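PDB 1KUT: phosphoribosylaminoimidazole-succinocarboxamide synthase, which catalyses the ATP-dependent joining of L-aspartate to 5-amino-1-(5-phospho-D-ribosyl)imidazole-4-carboxylate, giving the succinocarboxamide intermediate of de novo purine biosynthesis. Local coordinates for residues I151-A154 against L155-F158; A44-T47 against A48-K52; D212-K215 against K216-V220. All blocks are in the same frame, centred on the assembly; numbering follows the deposited sequence.

Interaction 1: residues I151-A154 against L155-F158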
loop_
_atom_site.group_PDB
_atom_site.type_symbol
_atom_site.label_atom_id
_atom_site.label_comp_id
_atom_site.label_asym_id
_atom_site.label_seq_id
_atom_site.Cartn_x
_atom_site.Cartn_y
_atom_site.Cartn_z
ATOM N N ILE B 151 -1.677 17.004 -13.067
ATOM C CA ILE B 151 -2.324 18.044 -12.281
ATOM C C ILE B 151 -1.389 18.582 -11.210
ATOM O O ILE B 151 -1.286 19.785 -11.009
ATOM C CB ILE B 151 -3.590 17.494 -11.588
ATOM C CG1 ILE B 151 -4.654 17.160 -12.627
ATOM C CG2 ILE B 151 -4.139 18.511 -10.595
ATOM C CD1 ILE B 151 -5.834 16.397 -12.042
ATOM N N THR B 152 -0.710 17.675 -10.526
ATOM C CA THR B 152 0.204 18.043 -9.458
ATOM C C THR B 152 1.301 18.959 -9.955
ATOM O O THR B 152 1.613 19.959 -9.308
ATOM C CB THR B 152 0.814 16.789 -8.824
ATOM O OG1 THR B 152 -0.247 15.961 -8.345
ATOM C CG2 THR B 152 1.725 17.149 -7.668
ATOM N N LEU B 153 1.891 18.629 -11.098
ATOM C CA LEU B 153 2.933 19.474 -11.660
ATOM C C LEU B 153 2.349 20.818 -12.143
ATOM O O LEU B 153 2.926 21.880 -11.904
ATOM C CB LEU B 153 3.641 18.735 -12.808
ATOM C CG LEU B 153 4.908 17.935 -12.442
ATOM C CD1 LEU B 153 5.032 17.730 -10.915
ATOM C CD2 LEU B 153 4.874 16.596 -13.174
ATOM N N ALA B 154 1.201 20.774 -12.806
ATOM C CA ALA B 154 0.562 22.003 -13.277
ATOM C C ALA B 154 0.291 22.932 -12.103
ATOM O O ALA B 154 0.498 24.144 -12.204
ATOM C CB ALA B 154 -0.739 21.681 -13.975
ATOM N N LEU B 155 -0.173 22.363 -10.987
ATOM C CA LEU B 155 -0.479 23.146 -9.789
ATOM C C LEU B 155 0.794 23.625 -9.119
ATOM O O LEU B 155 0.844 24.720 -8.547
ATOM C CB LEU B 155 -1.302 22.319 -8.792
ATOM C CG LEU B 155 -2.770 22.109 -9.125
ATOM C CD1 LEU B 155 -3.452 21.333 -8.004
ATOM C CD2 LEU B 155 -3.428 23.476 -9.303
ATOM N N LYS B 156 1.822 22.793 -9.180
ATOM C CA LYS B 156 3.108 23.142 -8.599
ATOM C C LYS B 156 3.675 24.393 -9.281
ATOM O O LYS B 156 4.223 25.279 -8.626
ATOM C CB LYS B 156 4.080 21.975 -8.765
ATOM C CG LYS B 156 5.544 22.371 -8.589
ATOM C CD LYS B 156 6.495 21.267 -9.024
ATOM C CE LYS B 156 7.923 21.784 -9.028
ATOM N NZ LYS B 156 8.005 23.005 -9.893
ATOM N N GLU B 157 3.547 24.458 -10.599
ATOM C CA GLU B 157 4.058 25.598 -11.361
ATOM C C GLU B 157 3.209 26.835 -11.098
ATOM O O GLU B 157 3.683 27.977 -11.176
ATOM C CB GLU B 157 4.062 25.257 -12.854
ATOM C CG GLU B 157 4.843 23.992 -13.147
ATOM C CD GLU B 157 4.464 23.356 -14.474
ATOM O OE1 GLU B 157 3.245 23.210 -14.734
ATOM O OE2 GLU B 157 5.378 22.988 -15.250
ATOM N N PHE B 158 1.949 26.587 -10.777
ATOM C CA PHE B 158 0.998 27.639 -10.473
ATOM C C PHE B 158 1.422 28.411 -9.221
ATOM O O PHE B 158 1.648 29.624 -9.277
ATOM C CB PHE B 158 -0.380 27.025 -10.243
ATOM C CG PHE B 158 -1.450 28.032 -10.012
ATOM C CD1 PHE B 158 -2.008 28.726 -11.081
ATOM C CD2 PHE B 158 -1.887 28.314 -8.722
ATOM C CE1 PHE B 158 -2.994 29.688 -10.869
ATOM C CE2 PHE B 158 -2.866 29.274 -8.494
ATOM C CZ PHE B 158 -3.423 29.964 -9.569
#

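Interaction 2: residues A44-T47 against A48-K52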
loop_
_atom_site.group_PDB
_atom_site.type_symbol
_atom_site.label_atom_id
_atom_site.label_comp_id
_atom_site.label_asym_id
_atom_site.label_seq_id
_atom_site.Cartn_x
_atom_site.Cartn_y
_atom_site.Cartn_z
ATOM N N ALA B 44 -14.683 26.697 -1.604
ATOM C CA ALA B 44 -15.437 26.593 -2.841
ATOM C C ALA B 44 -14.762 27.450 -3.897
ATOM O O ALA B 44 -14.495 26.988 -5.006
ATOM C CB ALA B 44 -16.889 27.056 -2.630
ATOM N N GLU B 45 -14.463 28.695 -3.552
ATOM C CA GLU B 45 -13.829 29.580 -4.522
ATOM C C GLU B 45 -12.394 29.211 -4.915
ATOM O O GLU B 45 -12.034 29.318 -6.086
ATOM C CB GLU B 45 -13.879 31.027 -4.041
ATOM C CG GLU B 45 -13.279 32.003 -5.019
ATOM C CD GLU B 45 -13.352 33.433 -4.519
ATOM O OE1 GLU B 45 -12.832 34.334 -5.225
ATOM O OE2 GLU B 45 -13.934 33.650 -3.418
ATOM N N THR B 46 -11.554 28.781 -3.978
ATOM C CA THR B 46 -10.202 28.430 -4.397
ATOM C C THR B 46 -10.269 27.146 -5.238
ATOM O O THR B 46 -9.483 26.960 -6.150
ATOM C CB THR B 46 -9.201 28.316 -3.195
ATOM O OG1 THR B 46 -8.983 26.953 -2.838
ATOM C CG2 THR B 46 -9.720 29.081 -1.999
ATOM N N THR B 47 -11.238 26.283 -4.968
ATOM C CA THR B 47 -11.393 25.071 -5.775
ATOM C C THR B 47 -11.728 25.472 -7.214
ATOM O O THR B 47 -11.100 24.995 -8.159
ATOM C CB THR B 47 -12.543 24.173 -5.245
ATOM O OG1 THR B 47 -12.203 23.688 -3.944
ATOM C CG2 THR B 47 -12.784 22.977 -6.175
ATOM N N ALA B 48 -12.709 26.365 -7.366
ATOM C CA ALA B 48 -13.156 26.847 -8.674
ATOM C C ALA B 48 -12.081 27.556 -9.477
ATOM O O ALA B 48 -12.041 27.466 -10.701
ATOM C CB ALA B 48 -14.341 27.755 -8.504
ATOM N N ILE B 49 -11.220 28.289 -8.789
ATOM C CA ILE B 49 -10.113 28.983 -9.431
ATOM C C ILE B 49 -9.101 27.946 -9.915
ATOM O O ILE B 49 -8.754 27.889 -11.088
ATOM C CB ILE B 49 -9.432 29.944 -8.421
ATOM C CG1 ILE B 49 -10.352 31.144 -8.178
ATOM C CG2 ILE B 49 -8.038 30.334 -8.904
ATOM C CD1 ILE B 49 -9.721 32.243 -7.361
ATOM N N LEU B 50 -8.625 27.117 -9.002
ATOM C CA LEU B 50 -7.669 26.085 -9.368
ATOM C C LEU B 50 -8.184 25.167 -10.505
ATOM O O LEU B 50 -7.496 24.976 -11.506
ATOM C CB LEU B 50 -7.302 25.267 -8.125
ATOM C CG LEU B 50 -6.130 25.719 -7.229
ATOM C CD1 LEU B 50 -5.610 27.104 -7.621
ATOM C CD2 LEU B 50 -6.558 25.670 -5.765
HETATM N N MSE B 51 -9.391 24.623 -10.370
HETATM C CA MSE B 51 -9.948 23.720 -11.392
HETATM C C MSE B 51 -10.181 24.364 -12.753
HETATM O O MSE B 51 -10.091 23.693 -13.791
HETATM C CB MSE B 51 -11.258 23.110 -10.907
HETATM C CG MSE B 51 -11.089 22.196 -9.727
HETATM SE SE MSE B 51 -12.619 21.034 -9.614
HETATM C CE MSE B 51 -13.992 22.294 -9.207
ATOM N N LYS B 52 -10.495 25.657 -12.743
ATOM C CA LYS B 52 -10.697 26.417 -13.975
ATOM C C LYS B 52 -9.338 26.461 -14.691
ATOM O O LYS B 52 -9.233 26.194 -15.891
ATOM C CB LYS B 52 -11.162 27.837 -13.634
ATOM C CG LYS B 52 -11.510 28.704 -14.835
ATOM C CD LYS B 52 -12.734 28.160 -15.570
ATOM C CE LYS B 52 -13.111 29.046 -16.755
ATOM N NZ LYS B 52 -14.078 28.356 -17.668
#

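Interaction 3: residues D212-K215 against K216-V220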
loop_
_atom_site.group_PDB
_atom_site.type_symbol
_atom_site.label_atom_id
_atom_site.label_comp_id
_atom_site.label_asym_id
_atom_site.label_seq_id
_atom_site.Cartn_x
_atom_site.Cartn_y
_atom_site.Cartn_z
ATOM N N ASP B 212 -5.750 31.322 14.741
ATOM C CA ASP B 212 -7.008 31.262 13.996
ATOM C C ASP B 212 -6.734 30.516 12.689
ATOM O O ASP B 212 -6.069 31.015 11.781
ATOM C CB ASP B 212 -7.580 32.662 13.737
ATOM C CG ASP B 212 -6.876 33.387 12.623
ATOM O OD1 ASP B 212 -5.629 33.426 12.644
ATOM O OD2 ASP B 212 -7.577 33.923 11.734
ATOM N N PRO B 213 -7.227 29.279 12.605
ATOM C CA PRO B 213 -7.075 28.387 11.453
ATOM C C PRO B 213 -7.530 28.977 10.122
ATOM O O PRO B 213 -6.916 28.726 9.084
ATOM C CB PRO B 213 -7.901 27.172 11.860
ATOM C CG PRO B 213 -7.781 27.173 13.361
ATOM C CD PRO B 213 -7.988 28.621 13.680
ATOM N N LEU B 214 -8.595 29.769 10.145
ATOM C CA LEU B 214 -9.097 30.349 8.910
ATOM C C LEU B 214 -8.046 31.187 8.203
ATOM O O LEU B 214 -8.184 31.471 7.015
ATOM C CB LEU B 214 -10.344 31.207 9.173
ATOM C CG LEU B 214 -11.003 31.860 7.943
ATOM C CD1 LEU B 214 -11.662 30.797 7.067
ATOM C CD2 LEU B 214 -12.049 32.868 8.396
ATOM N N LYS B 215 -6.984 31.571 8.905
ATOM C CA LYS B 215 -5.968 32.411 8.274
ATOM C C LYS B 215 -5.242 31.806 7.068
ATOM O O LYS B 215 -5.048 32.487 6.054
ATOM C CB LYS B 215 -4.941 32.888 9.301
ATOM C CG LYS B 215 -3.973 33.893 8.702
ATOM C CD LYS B 215 -3.478 34.889 9.725
ATOM C CE LYS B 215 -2.821 36.070 9.031
ATOM N NZ LYS B 215 -2.494 37.161 9.992
ATOM N N LYS B 216 -4.828 30.544 7.166
ATOM C CA LYS B 216 -4.135 29.918 6.042
ATOM C C LYS B 216 -5.059 29.862 4.830
ATOM O O LYS B 216 -4.609 30.066 3.697
ATOM C CB LYS B 216 -3.653 28.500 6.389
ATOM C CG LYS B 216 -4.729 27.415 6.342
ATOM C CD LYS B 216 -4.116 26.018 6.467
ATOM C CE LYS B 216 -5.193 24.928 6.469
ATOM N NZ LYS B 216 -4.623 23.555 6.695
ATOM N N TYR B 217 -6.346 29.593 5.068
ATOM C CA TYR B 217 -7.325 29.524 3.987
ATOM C C TYR B 217 -7.473 30.877 3.311
ATOM O O TYR B 217 -7.477 30.970 2.076
ATOM C CB TYR B 217 -8.695 29.077 4.510
ATOM C CG TYR B 217 -8.717 27.666 5.048
ATOM C CD1 TYR B 217 -8.238 27.379 6.327
ATOM C CD2 TYR B 217 -9.202 26.608 4.270
ATOM C CE1 TYR B 217 -8.244 26.074 6.826
ATOM C CE2 TYR B 217 -9.204 25.293 4.754
ATOM C CZ TYR B 217 -8.724 25.038 6.035
ATOM O OH TYR B 217 -8.723 23.759 6.531
ATOM N N ARG B 218 -7.604 31.929 4.116
ATOM C CA ARG B 218 -7.747 33.262 3.563
ATOM C C ARG B 218 -6.531 33.573 2.707
ATOM O O ARG B 218 -6.668 34.071 1.588
ATOM C CB ARG B 218 -7.897 34.305 4.678
ATOM C CG ARG B 218 -9.210 34.211 5.468
ATOM C CD ARG B 218 -9.441 35.464 6.313
ATOM N NE ARG B 218 -8.271 35.782 7.134
ATOM C CZ ARG B 218 -8.083 35.379 8.393
ATOM N NH1 ARG B 218 -8.996 34.636 9.012
ATOM N NH2 ARG B 218 -6.961 35.708 9.027
ATOM N N GLU B 219 -5.342 33.262 3.226
ATOM C CA GLU B 219 -4.098 33.512 2.497
ATOM C C GLU B 219 -4.045 32.731 1.182
ATOM O O GLU B 219 -3.687 33.282 0.141
ATOM C CB GLU B 219 -2.880 33.177 3.382
ATOM C CG GLU B 219 -2.584 34.241 4.455
ATOM C CD GLU B 219 -1.370 33.917 5.337
ATOM O OE1 GLU B 219 -1.070 34.713 6.260
ATOM O OE2 GLU B 219 -0.718 32.874 5.114
ATOM N N VAL B 220 -4.401 31.449 1.221
ATOM C CA VAL B 220 -4.409 30.645 -0.011
ATOM C C VAL B 220 -5.339 31.275 -1.055
ATOM O O VAL B 220 -4.942 31.493 -2.203
ATOM C CB VAL B 220 -4.872 29.189 0.249
ATOM C CG1 VAL B 220 -5.049 28.449 -1.075
ATOM C CG2 VAL B 220 -3.848 28.472 1.105
HETATM O O HOH W 1 -4.218 29.170 9.446
#

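Interaction 1: residues I151-A154 against L155-F158
Residues Ile151-Ala154 and Leu155-Phe158 are successive turns of one alpha helix, joined by i to i+4 bonds. The first, from Leu155 N to Ile151 O, measures 2.8 Å with an N-H...O angle of 156°. The last, from Phe158 N to Ala154 O, is longer and more bent, at 3.2 Å and 136°. Ala154 O also accepts the hydroxyl of Tyr53, so two donors share this carbonyl.

On the buried side Ile151 and Leu155 lie alongside each other and point the same way. With CG1 of Ile151 beside the backbone N (chi1 -68°), its CG2 methyl falls opposite that N, 3.9 Å from CD1 of Leu155. Leu155 CG meanwhile rests against the backbone of the preceding turn, 3.3 Å from Ile151 O. The pair belongs to the apolar flank of helix 138-160, which packs on strand 164-175 through Ile169 and Tyr171, while Leu54 of helix 39-55 covers both residues. Thr152, also buried and touching Ile169, has its hydroxyl bonded to Ala148 O within the helix and to Tyr171 OH on the strand. The Phe158 side chain leads away from the preceding turn, and its ring meets that of Tyr53.

The other flank is more polar. Leu153 CD1 comes no nearer than 4.3 Å to CD of Lys156, a loose touch, and the lysine amine forms its salt bridge with Glu160 further along the helix. Glu157 folds back over the preceding turn: OE1 stands 3.3 Å from Ala154 CA and 3.1 Å from Leu153 O. These two oxygens are both acceptors, so their closeness is probably unfavourable; Leu153 O is itself engaged by Glu157 N at 3.0 Å.

Interaction 2: residues A44-T47 against A48-K52
A chi1 of -65° sets Thr47 OG1 beside its backbone N and leaves the methyl CG2 opposite that N, while the chain of Met51, a selenomethionine here, bends at its last torsion (chi3 -66°), which curls CE back to the threonine methyl. CG2 of Thr47 and CE of Met51 are 3.3 Å apart, tighter than usual van der Waals contact, and the exact separation is therefore doubtful. SE of Met51 stands off at 4.0 Å from CG2 of Thr47, and the two side chains run alongside each other. Thr47 OG1 bonds Cys43 O one turn back and also Ile187 N. Beneath the pair, Met51 N donates to Thr47 O at 2.8 Å with an N-H...O angle of 171°.

This is the middle of helix 39-55, which is wedged between strands 63-67 and 71-74 and helix 214-229. Ala48 and Met51 meet Leu72, while Ile49 and Leu50 meet Cys224. A second side-by-side pair, Thr46 with Leu50, is looser at the side chains: CD2 of Leu50 lies 4.0 Å from Thr46 OG1 but 3.2 Å from the carbonyl oxygen O of Thr46. Similarly, CG1 of Ile49 settles 3.2 Å from Glu45 O. The fully extended Glu45 passes Ile49, its CG 4.3 Å from CD1 of the isoleucine, and its carboxylate forms a salt bridge with Arg225.

Interaction 3: residues D212-K215 against K216-V220
Asp212 receives the guanidinium of Arg218 across the first turns of the helix, its OD2 lying 3.2 Å from NH1 in a salt bridge and 3.3 Å from NH2 in a weak bond. The carboxylate and guanidinium planes are 26° apart, and OD2 sits at the guanidinium edge, within 5° of its plane as seen from NH1. A bend in the arginine chain (chi3 -51°) folds the group back over the start of the helix, where CA of Lys215 covers one guanidinium face, 3.4 Å above the plane. The aliphatic chain of Lys215 continues past Arg218 NH2, packed closely against it. Leu214 crosses Arg218 at about a right angle, with CD2 at the guanidinium edge, 3.6 Å from NH1. A methionine in place of Arg218 would probably leave the Asp212 carboxylate without its charged mate and the Asp212 side chain freer to turn.

This compact corner gives way to a looser flank. Lys215 meets Glu219 through carbon, CE to OE1 at 3.5 Å; the charged ends do not meet, and OE2 of Glu219 pairs with Arg208. At Pro213 the turn is held by a weak i to i+3 bond, Lys216 N to Pro213 O at 3.4 Å, and a water bridges the two, accepting from Lys216 N at 2.7 Å and donating to Pro213 O. That carbonyl oxygen also lies in the plane of the Tyr217 ring, at its edge near CD1.

Tyr217 is the buried member, its hydroxyl bonded to Asp190. Its side chain and those of Leu214 and Arg218 touch Ile42 of helix 39-55, while the salt bridge to Arg208 ties the turn to helix 202-211, the one immediately before it in the chain.

Overall arrangement
All three contacts are local ones along helices, but they occupy different depths. Interactions 1 and 2 are buried and meet directly: Leu50 of 44-52 packs its CD1 3.6 Å from Phe158 CE2, and its CG also meets Leu155, joining helices 138-160 and 39-55. Interaction 3, at the surface, touches neither, its nearest atoms about 5 Å from interaction 2, yet its own Leu214, Tyr217 and Arg218 rest on an earlier part of helix 39-55, at Ile42. Its ion pair lies within the contact itself, whereas the salt bridges of interactions 1 and 2 go to residues outside them. Helix 39-55 carries interaction 2 and is touched by the other two.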